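Local coordinates for hypothetical protein PH0250 (Pyrococcus horikoshii, PDB 2EKD) that is of unknown function but appears to be KaiC-like and belongs to a family grouped with the P-loop NTPases, which suggests a related fold, at residues Y34-N37 / P42-V45; L30-I35 / D50-F55; Q73-G78 / E104-L109; K7-F12 / N37-P42. All coordinates share one frame; numbering follows the deposited sequence.

Contact 1: Y34-N37 / P42-V45; sequences YIVN and PIVV
Ile35 and Val36, in the last turn of helix 29-37, meet Ile43 at the entry to strand 44-48, so the contact lies where a helix hands over to the next strand in the chain. Ile43 brings two branches to the helix. Its CG2 reaches CG2 of Val36 at 4.1 Å, the two side chains running at a slant to one another. The longer branch ends with CD1 of Ile43 3.7 Å from the backbone oxygen O of Ile35, a van der Waals touch of methyl on carbonyl. With chi1 at -63° CG2 of Ile43 stands opposite the backbone N, and the second torsion, -70°, bends CD1 out of an extended course and round to that oxygen. This is one joint of a beta-alpha-beta crossover: helix 29-37 links the parallel strands 17-22 and 44-48, which are not neighbours in the sheet. Branched aliphatic residues suit the place, since they fill a buried angle between helix and strand and ask for no polar partner. Ile115 of strand 114-119 touches both Ile35 and Ile43, while Leu69 and Val72 pack on Val36.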
# COMPACT_ATOMS: atom_id res chain seq x y z
N TYR F 34 30.15 -23.94 2.29
CA TYR F 34 30.13 -24.98 3.30
C TYR F 34 29.52 -26.28 2.76
O TYR F 34 30.04 -27.37 3.00
CB TYR F 34 29.34 -24.48 4.52
CG TYR F 34 29.05 -25.53 5.56
CD1 TYR F 34 29.93 -25.76 6.63
CD2 TYR F 34 27.87 -26.28 5.51
CE1 TYR F 34 29.64 -26.70 7.62
CE2 TYR F 34 27.57 -27.22 6.50
CZ TYR F 34 28.45 -27.43 7.55
OH TYR F 34 28.15 -28.33 8.53
N ILE F 35 28.44 -26.15 2.01
CA ILE F 35 27.77 -27.31 1.44
C ILE F 35 28.60 -27.99 0.33
O ILE F 35 28.63 -29.22 0.24
CB ILE F 35 26.38 -26.92 0.87
CG1 ILE F 35 25.42 -26.64 2.04
CG2 ILE F 35 25.83 -28.03 -0.02
CD1 ILE F 35 24.01 -26.22 1.60
N VAL F 36 29.28 -27.20 -0.50
CA VAL F 36 30.08 -27.76 -1.59
C VAL F 36 31.43 -28.33 -1.11
O VAL F 36 31.78 -29.48 -1.38
CB VAL F 36 30.35 -26.68 -2.66
CG1 VAL F 36 31.31 -27.23 -3.71
CG2 VAL F 36 29.06 -26.29 -3.34
N ASN F 37 32.23 -27.45 -0.43
CA ASN F 37 33.52 -27.90 0.08
C ASN F 37 33.36 -29.19 0.88
O ASN F 37 33.98 -30.22 0.61
CB ASN F 37 34.06 -26.78 1.00
CG ASN F 37 35.54 -26.95 1.27
OD1 ASN F 37 36.07 -26.48 2.28
ND2 ASN F 37 36.24 -27.58 0.31
N PRO F 42 28.09 -36.53 -4.17
CA PRO F 42 28.31 -35.74 -5.39
C PRO F 42 27.48 -34.45 -5.36
O PRO F 42 26.29 -34.48 -5.01
CB PRO F 42 27.86 -36.69 -6.51
CG PRO F 42 28.13 -38.05 -5.92
CD PRO F 42 27.64 -37.89 -4.50
N ILE F 43 28.10 -33.33 -5.73
CA ILE F 43 27.42 -32.04 -5.76
C ILE F 43 27.03 -31.63 -7.18
O ILE F 43 27.85 -31.68 -8.10
CB ILE F 43 28.33 -30.91 -5.22
CG1 ILE F 43 28.68 -31.15 -3.74
CG2 ILE F 43 27.65 -29.56 -5.41
CD1 ILE F 43 27.51 -30.98 -2.79
N VAL F 44 25.78 -31.22 -7.37
CA VAL F 44 25.31 -30.75 -8.66
C VAL F 44 24.56 -29.45 -8.43
O VAL F 44 23.57 -29.40 -7.69
CB VAL F 44 24.37 -31.76 -9.35
CG1 VAL F 44 23.84 -31.16 -10.65
CG2 VAL F 44 25.12 -33.04 -9.65
N VAL F 45 25.04 -28.38 -9.06
CA VAL F 45 24.45 -27.07 -8.92
C VAL F 45 23.58 -26.68 -10.12
O VAL F 45 23.98 -26.83 -11.27
CB VAL F 45 25.55 -25.99 -8.76
CG1 VAL F 45 24.93 -24.60 -8.68
CG2 VAL F 45 26.40 -26.27 -7.52

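Contact 2: L30-I35 / D50-F55; sequences LLLYYI and DTYYEF
Leu32 pushes its CD2 methyl between two aromatic side chains of helix 51-61, meeting the ring of Phe55 and the rim of Tyr52. CD2 of Leu32 lies 3.5 Å from CD2 of Phe55, a close approach made obliquely to that ring, and 3.9 Å from CB of Phe55. Behind it, CB of Leu32 stands 4.0 Å from CD2 of Phe55, so the leucine passes the phenylalanine at a slant. Toward Tyr52, CD2 of Leu32 comes in the plane of the ring, at its edge, 4.0 Å from CE1 of Tyr52. The first torsion of Leu32, 172°, holds CG opposite its backbone N and sends the branch across to the neighbouring helix. A leucine fits because its branched end can touch both the rim of Tyr52 and the side of Phe55. Tyr52 is buried, and its OH is satisfied by a hydrogen bond to O of Leu69. Phe154 of strand 149-156 touches both Leu32 and Phe55, and Glu173 of a second subunit packs on Phe55. Two helices lying side by side over one face of a largely parallel sheet, their apolar residues meeting above it, are a regular feature of alpha/beta folds such as those of P-loop NTPases.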
# COMPACT_ATOMS: atom_id res chain seq x y z
N LEU F 30 28.55 -18.10 1.94
CA LEU F 30 29.32 -18.85 2.94
C LEU F 30 28.69 -20.21 3.21
O LEU F 30 29.39 -21.21 3.38
CB LEU F 30 29.42 -18.07 4.26
CG LEU F 30 30.11 -16.71 4.29
CD1 LEU F 30 30.26 -16.26 5.75
CD2 LEU F 30 31.48 -16.81 3.64
N LEU F 31 27.36 -20.26 3.25
CA LEU F 31 26.64 -21.51 3.50
C LEU F 31 26.77 -22.41 2.28
O LEU F 31 26.83 -23.63 2.40
CB LEU F 31 25.16 -21.25 3.78
CG LEU F 31 24.36 -22.53 4.07
CD1 LEU F 31 24.93 -23.22 5.32
CD2 LEU F 31 22.89 -22.19 4.27
N LEU F 32 26.79 -21.79 1.10
CA LEU F 32 26.93 -22.54 -0.13
C LEU F 32 28.31 -23.18 -0.16
O LEU F 32 28.45 -24.36 -0.49
CB LEU F 32 26.81 -21.63 -1.36
CG LEU F 32 27.17 -22.41 -2.63
CD1 LEU F 32 26.05 -23.42 -2.92
CD2 LEU F 32 27.37 -21.46 -3.80
N TYR F 33 29.33 -22.40 0.17
CA TYR F 33 30.70 -22.91 0.17
C TYR F 33 30.77 -24.09 1.12
O TYR F 33 31.38 -25.11 0.82
CB TYR F 33 31.68 -21.83 0.64
CG TYR F 33 33.12 -22.27 0.52
CD1 TYR F 33 33.76 -22.29 -0.72
CD2 TYR F 33 33.83 -22.72 1.64
CE1 TYR F 33 35.07 -22.73 -0.85
CE2 TYR F 33 35.15 -23.17 1.52
CZ TYR F 33 35.76 -23.18 0.27
OH TYR F 33 37.05 -23.62 0.14
N TYR F 34 30.15 -23.94 2.29
CA TYR F 34 30.13 -24.98 3.30
C TYR F 34 29.52 -26.28 2.76
O TYR F 34 30.04 -27.37 3.00
CB TYR F 34 29.34 -24.48 4.52
CG TYR F 34 29.05 -25.53 5.56
CD1 TYR F 34 29.93 -25.76 6.63
CD2 TYR F 34 27.87 -26.28 5.51
CE1 TYR F 34 29.64 -26.70 7.62
CE2 TYR F 34 27.57 -27.22 6.50
CZ TYR F 34 28.45 -27.43 7.55
OH TYR F 34 28.15 -28.33 8.53
N ILE F 35 28.44 -26.15 2.01
CA ILE F 35 27.77 -27.31 1.44
C ILE F 35 28.60 -27.99 0.33
O ILE F 35 28.63 -29.22 0.24
CB ILE F 35 26.38 -26.92 0.87
CG1 ILE F 35 25.42 -26.64 2.04
CG2 ILE F 35 25.83 -28.03 -0.02
CD1 ILE F 35 24.01 -26.22 1.60
N ASP F 50 23.19 -17.07 -14.18
CA ASP F 50 24.53 -16.75 -13.68
C ASP F 50 24.66 -16.41 -12.20
O ASP F 50 25.58 -15.68 -11.81
CB ASP F 50 25.15 -15.61 -14.50
CG ASP F 50 25.31 -15.97 -15.97
OD1 ASP F 50 25.61 -17.14 -16.28
OD2 ASP F 50 25.15 -15.06 -16.82
N THR F 51 23.76 -16.92 -11.37
CA THR F 51 23.83 -16.64 -9.94
C THR F 51 25.05 -17.34 -9.31
O THR F 51 25.64 -16.84 -8.36
CB THR F 51 22.54 -17.08 -9.22
OG1 THR F 51 21.42 -16.42 -9.83
CG2 THR F 51 22.59 -16.73 -7.74
N TYR F 52 25.43 -18.49 -9.86
CA TYR F 52 26.58 -19.23 -9.34
C TYR F 52 27.84 -18.37 -9.49
O TYR F 52 28.66 -18.28 -8.57
CB TYR F 52 26.73 -20.57 -10.06
CG TYR F 52 27.72 -21.52 -9.41
CD1 TYR F 52 27.84 -21.58 -8.02
CD2 TYR F 52 28.49 -22.39 -10.18
CE1 TYR F 52 28.70 -22.50 -7.42
CE2 TYR F 52 29.35 -23.32 -9.59
CZ TYR F 52 29.44 -23.37 -8.21
OH TYR F 52 30.25 -24.31 -7.61
N TYR F 53 27.97 -17.72 -10.64
CA TYR F 53 29.11 -16.84 -10.89
C TYR F 53 29.19 -15.76 -9.80
O TYR F 53 30.27 -15.44 -9.31
CB TYR F 53 28.98 -16.18 -12.27
CG TYR F 53 29.98 -15.05 -12.49
CD1 TYR F 53 31.32 -15.32 -12.75
CD2 TYR F 53 29.58 -13.72 -12.38
CE1 TYR F 53 32.25 -14.29 -12.89
CE2 TYR F 53 30.50 -12.68 -12.52
CZ TYR F 53 31.83 -12.97 -12.77
OH TYR F 53 32.76 -11.94 -12.84
N GLU F 54 28.04 -15.19 -9.43
CA GLU F 54 28.01 -14.14 -8.40
C GLU F 54 28.44 -14.67 -7.04
O GLU F 54 29.20 -14.01 -6.32
CB GLU F 54 26.60 -13.52 -8.30
CG GLU F 54 26.03 -13.08 -9.65
CD GLU F 54 24.65 -12.42 -9.54
OE1 GLU F 54 23.85 -12.83 -8.68
OE2 GLU F 54 24.37 -11.51 -10.34
N PHE F 55 27.96 -15.86 -6.67
CA PHE F 55 28.35 -16.47 -5.39
C PHE F 55 29.84 -16.77 -5.41
O PHE F 55 30.57 -16.52 -4.44
CB PHE F 55 27.58 -17.78 -5.14
CG PHE F 55 26.24 -17.59 -4.49
CD1 PHE F 55 25.30 -16.74 -5.03
CD2 PHE F 55 25.92 -18.30 -3.33
CE1 PHE F 55 24.04 -16.59 -4.44
CE2 PHE F 55 24.67 -18.16 -2.73
CZ PHE F 55 23.73 -17.30 -3.29

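Contact 3: Q73-G78 / E104-L109; sequences QVIKMG and EIVSQL
Ile75 sends its CD1 methyl into the corner formed by Ile105 and Val106, 3.8 Å from CG2 of Ile105 and 3.8 Å from CG1 of Val106. Ile75 and Ile105 lie alongside with their ends pointing opposite ways, and Val106 comes in across Ile75. The extended end of Ile75 (chi2 -178°) lets a single methyl serve both partners. At the start of the strand the amide of Gln73 meets CD2 of Leu109, with NE2 at 3.8 Å and OE1 at 3.9 Å, so the methyl favours neither end; the glutamine suits this less buried margin. A water joins OE1 of Gln73 to O of Gln108 by two weak bonds.

In the next shell, residues 104-109 are shaped by their own bonds. OG of Ser107 donates to O of Glu104 over 2.8 Å, from 40° above the carbonyl plane. NE2 of Gln108 bonds O of Ile105 at 2.9 Å, in the carbonyl plane and on a lone pair, though the N-H bends to 143°; NE2 also bonds O of Ile87. Strand 73-77 runs between strands 44-48 and 85-90. Ile75 faces helix 99-105, with Tyr102 and Ile87 packed on it, while the adjacent Val74 turns to the other face of the sheet, where Tyr52 of helix 51-61 lies.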
# COMPACT_ATOMS: atom_id res chain seq x y z
N GLN F 73 29.75 -30.39 -10.78
CA GLN F 73 28.97 -30.41 -12.01
C GLN F 73 27.87 -29.34 -11.93
O GLN F 73 27.30 -29.10 -10.87
CB GLN F 73 28.35 -31.80 -12.22
CG GLN F 73 29.38 -32.93 -12.14
CD GLN F 73 28.78 -34.29 -12.45
OE1 GLN F 73 28.70 -34.70 -13.61
NE2 GLN F 73 28.32 -34.98 -11.41
N VAL F 74 27.59 -28.71 -13.06
CA VAL F 74 26.60 -27.64 -13.11
C VAL F 74 25.62 -27.74 -14.28
O VAL F 74 26.00 -28.07 -15.40
CB VAL F 74 27.31 -26.26 -13.19
CG1 VAL F 74 26.29 -25.14 -13.34
CG2 VAL F 74 28.16 -26.04 -11.95
N ILE F 75 24.36 -27.45 -13.99
CA ILE F 75 23.31 -27.43 -15.00
C ILE F 75 22.88 -25.97 -15.08
O ILE F 75 22.25 -25.45 -14.16
CB ILE F 75 22.09 -28.28 -14.60
CG1 ILE F 75 22.49 -29.75 -14.50
CG2 ILE F 75 20.97 -28.10 -15.62
CD1 ILE F 75 21.34 -30.67 -14.14
N LYS F 76 23.26 -25.30 -16.17
CA LYS F 76 22.93 -23.89 -16.34
C LYS F 76 21.54 -23.68 -16.90
O LYS F 76 21.11 -24.37 -17.81
CB LYS F 76 23.97 -23.21 -17.24
CG LYS F 76 25.35 -23.08 -16.60
CD LYS F 76 26.32 -22.26 -17.46
CE LYS F 76 25.90 -20.80 -17.61
NZ LYS F 76 26.02 -20.02 -16.34
N MSE F 77 20.83 -22.71 -16.32
CA MSE F 77 19.48 -22.36 -16.76
C MSE F 77 19.58 -20.89 -17.15
O MSE F 77 19.33 -19.99 -16.35
CB MSE F 77 18.49 -22.61 -15.62
CG MSE F 77 18.66 -24.00 -14.99
SE MSE F 77 17.49 -24.45 -13.68
CE MSE F 77 17.72 -26.23 -13.61
N GLY F 78 19.97 -20.66 -18.40
CA GLY F 78 20.17 -19.30 -18.88
C GLY F 78 21.56 -18.91 -18.42
O GLY F 78 22.30 -19.76 -17.93
N GLU F 104 16.43 -35.28 -19.23
CA GLU F 104 17.37 -35.74 -20.25
C GLU F 104 18.81 -35.39 -19.86
O GLU F 104 19.74 -36.13 -20.18
CB GLU F 104 17.03 -35.10 -21.60
CG GLU F 104 17.92 -35.55 -22.75
CD GLU F 104 17.54 -34.89 -24.06
OE1 GLU F 104 16.39 -35.08 -24.52
OE2 GLU F 104 18.39 -34.19 -24.64
N ILE F 105 18.98 -34.27 -19.17
CA ILE F 105 20.30 -33.82 -18.73
C ILE F 105 20.82 -34.60 -17.53
O ILE F 105 22.02 -34.87 -17.43
CB ILE F 105 20.30 -32.32 -18.38
CG1 ILE F 105 20.12 -31.49 -19.65
CG2 ILE F 105 21.60 -31.95 -17.68
CD1 ILE F 105 20.13 -30.00 -19.41
N VAL F 106 19.93 -34.94 -16.60
CA VAL F 106 20.35 -35.68 -15.41
C VAL F 106 20.40 -37.18 -15.64
O VAL F 106 20.73 -37.95 -14.74
CB VAL F 106 19.41 -35.39 -14.21
CG1 VAL F 106 19.48 -33.92 -13.83
CG2 VAL F 106 17.98 -35.79 -14.54
N SER F 107 20.07 -37.60 -16.86
CA SER F 107 20.10 -39.02 -17.20
C SER F 107 21.55 -39.49 -17.20
O SER F 107 21.84 -40.65 -16.93
CB SER F 107 19.49 -39.26 -18.58
OG SER F 107 20.33 -38.78 -19.61
N GLN F 108 22.46 -38.57 -17.50
CA GLN F 108 23.88 -38.88 -17.53
C GLN F 108 24.47 -39.02 -16.14
O GLN F 108 25.59 -39.51 -15.97
CB GLN F 108 24.64 -37.80 -18.31
CG GLN F 108 24.50 -36.39 -17.74
CD GLN F 108 25.15 -35.34 -18.62
OE1 GLN F 108 26.36 -35.36 -18.85
NE2 GLN F 108 24.34 -34.41 -19.12
N LEU F 109 23.72 -38.59 -15.13
CA LEU F 109 24.18 -38.68 -13.75
C LEU F 109 24.07 -40.12 -13.24
O LEU F 109 22.97 -40.68 -13.18
CB LEU F 109 23.37 -37.74 -12.86
CG LEU F 109 23.53 -36.26 -13.18
CD1 LEU F 109 22.62 -35.44 -12.28
CD2 LEU F 109 24.98 -35.85 -12.99
O HOH W 1 28.19 -37.86 -14.42

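Contact 4: K7-F12 / N37-P42; sequences KFFKLF and NNSKLP
Phe9 turns the edge of its ring to the backbone oxygen of Asn38, with OG of Ser39 beside it, in the loop joining helix 29-37 to strand 44-48 of the alpha/beta fold. The meeting is of aromatic C-H with oxygen, by close packing and not by a hydrogen bond: near the ring plane, O of Asn38 lies 3.6 Å from CE2 and 3.7 Å from CZ of Phe9. OG of Ser39 reaches CE2 of Phe9 at 3.9 Å, coming obliquely. A chi1 of -58° swings the Phe9 ring away from its carbonyl carbon, out to the loop. A phenylalanine suits the place because its slightly positive rim tolerates the oxygen of Asn38 while the rest of the ring packs on Ile35 and Ile115.

Between the segments contact is by packing; each also has internal hydrogen bonds. In the loop, OG of Ser39 donates to O of Leu41 at 3.0 Å, tilted 26° from the carbonyl plane. Replacing Ser39 by alanine would probably leave O of Leu41 without this hydrogen bond and open a small gap beside CE2 of Phe9. On the other segment Phe9 opens a type I turn, closed by N of Phe12 on O of Phe9 at 3.0 Å, and Phe12 then lays its CE2 over a face of the Phe8 ring, 3.9 Å above the plane and offset toward the rim.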
# COMPACT_ATOMS: atom_id res chain seq x y z
N LYS F 7 27.12 -34.20 8.98
CA LYS F 7 26.10 -34.11 10.02
C LYS F 7 24.95 -33.19 9.60
O LYS F 7 23.78 -33.49 9.82
CB LYS F 7 26.71 -33.59 11.33
CG LYS F 7 27.73 -34.52 11.99
CD LYS F 7 28.97 -34.70 11.12
CE LYS F 7 30.04 -35.54 11.82
NZ LYS F 7 30.59 -34.88 13.04
N PHE F 8 25.30 -32.06 8.99
CA PHE F 8 24.31 -31.09 8.52
C PHE F 8 23.31 -31.74 7.56
O PHE F 8 22.09 -31.59 7.73
CB PHE F 8 25.02 -29.93 7.82
CG PHE F 8 24.09 -28.92 7.21
CD1 PHE F 8 23.36 -28.05 8.02
CD2 PHE F 8 23.94 -28.83 5.83
CE1 PHE F 8 22.49 -27.11 7.46
CE2 PHE F 8 23.07 -27.90 5.26
CZ PHE F 8 22.34 -27.04 6.08
N PHE F 9 23.81 -32.46 6.56
CA PHE F 9 22.92 -33.10 5.59
C PHE F 9 22.01 -34.14 6.23
O PHE F 9 20.96 -34.47 5.69
CB PHE F 9 23.73 -33.77 4.47
CG PHE F 9 24.63 -32.82 3.73
CD1 PHE F 9 24.18 -31.56 3.34
CD2 PHE F 9 25.94 -33.18 3.42
CE1 PHE F 9 25.01 -30.68 2.66
CE2 PHE F 9 26.78 -32.31 2.73
CZ PHE F 9 26.32 -31.05 2.35
N LYS F 10 22.42 -34.66 7.39
CA LYS F 10 21.64 -35.65 8.12
C LYS F 10 20.34 -35.07 8.70
O LYS F 10 19.46 -35.79 9.17
CB LYS F 10 22.52 -36.22 9.24
CG LYS F 10 23.68 -37.06 8.70
CD LYS F 10 23.21 -38.32 7.96
CE LYS F 10 24.34 -39.33 7.74
NZ LYS F 10 25.37 -38.73 6.89
N LEU F 11 20.24 -33.72 8.70
CA LEU F 11 18.99 -33.09 9.12
C LEU F 11 17.89 -33.31 8.07
O LEU F 11 16.71 -33.14 8.31
CB LEU F 11 19.22 -31.59 9.27
CG LEU F 11 20.24 -31.24 10.35
CD1 LEU F 11 20.49 -29.73 10.43
CD2 LEU F 11 19.80 -31.68 11.74
N PHE F 12 18.35 -33.64 6.84
CA PHE F 12 17.41 -33.83 5.75
C PHE F 12 17.47 -35.27 5.20
O PHE F 12 18.44 -35.99 5.39
CB PHE F 12 17.76 -32.84 4.64
CG PHE F 12 18.05 -31.48 5.23
CD1 PHE F 12 16.99 -30.68 5.64
CD2 PHE F 12 19.35 -31.03 5.35
CE1 PHE F 12 17.24 -29.43 6.18
CE2 PHE F 12 19.60 -29.78 5.89
CZ PHE F 12 18.55 -28.97 6.31
N ASN F 37 32.23 -27.45 -0.43
CA ASN F 37 33.52 -27.90 0.08
C ASN F 37 33.36 -29.19 0.88
O ASN F 37 33.98 -30.22 0.61
CB ASN F 37 34.06 -26.78 1.00
CG ASN F 37 35.54 -26.95 1.27
OD1 ASN F 37 36.07 -26.48 2.28
ND2 ASN F 37 36.24 -27.58 0.31
N ASN F 38 32.52 -29.08 1.95
CA ASN F 38 32.11 -30.18 2.80
C ASN F 38 31.12 -31.09 2.07
O ASN F 38 29.94 -30.79 1.94
CB ASN F 38 31.46 -29.60 4.05
CG ASN F 38 32.47 -28.79 4.82
OD1 ASN F 38 33.03 -29.22 5.82
ND2 ASN F 38 32.72 -27.57 4.31
N SER F 39 31.49 -32.27 1.57
CA SER F 39 30.49 -33.12 0.95
C SER F 39 31.08 -34.47 0.49
O SER F 39 31.92 -34.54 -0.40
CB SER F 39 29.90 -32.38 -0.25
OG SER F 39 28.67 -33.00 -0.63
N LYS F 40 30.64 -35.55 1.16
CA LYS F 40 31.03 -36.88 0.70
C LYS F 40 30.21 -37.29 -0.53
O LYS F 40 30.60 -38.15 -1.33
CB LYS F 40 30.79 -37.87 1.84
CG LYS F 40 31.37 -37.38 3.17
CD LYS F 40 32.87 -37.07 3.07
CE LYS F 40 33.44 -36.56 4.40
NZ LYS F 40 32.72 -35.35 4.82
N LEU F 41 29.01 -36.67 -0.65
CA LEU F 41 28.13 -36.96 -1.78
C LEU F 41 28.44 -36.06 -2.97
O LEU F 41 28.97 -34.96 -2.83
CB LEU F 41 26.69 -36.70 -1.33
CG LEU F 41 26.23 -37.62 -0.20
CD1 LEU F 41 24.83 -37.25 0.30
CD2 LEU F 41 26.15 -39.09 -0.63
N PRO F 42 28.09 -36.53 -4.17
CA PRO F 42 28.31 -35.74 -5.39
C PRO F 42 27.48 -34.45 -5.36
O PRO F 42 26.29 -34.48 -5.01
CB PRO F 42 27.86 -36.69 -6.51
CG PRO F 42 28.13 -38.05 -5.92
CD PRO F 42 27.64 -37.89 -4.50

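Overall arrangement
From the N terminus, contact 4 closes the first long loop, tying helix 5-9 to the loop after helix 29-37. Contact 2 opens inside that span and ends beyond it on helix 51-61, so the two cross. Contact 1, the tightest closure, nests within contact 2: both start from helix 29-37, while contacts 1 and 4 share Asn37 and Pro42. Contact 3 follows in series, joining strand 73-77 to residues 104-109. Strands 44-48 and 73-77 pair through Val45, and Asp50 forms a salt bridge with Lys76. The order of strands across the sheet is consistent with a RecA-like core carrying the extra edge strand 85-90.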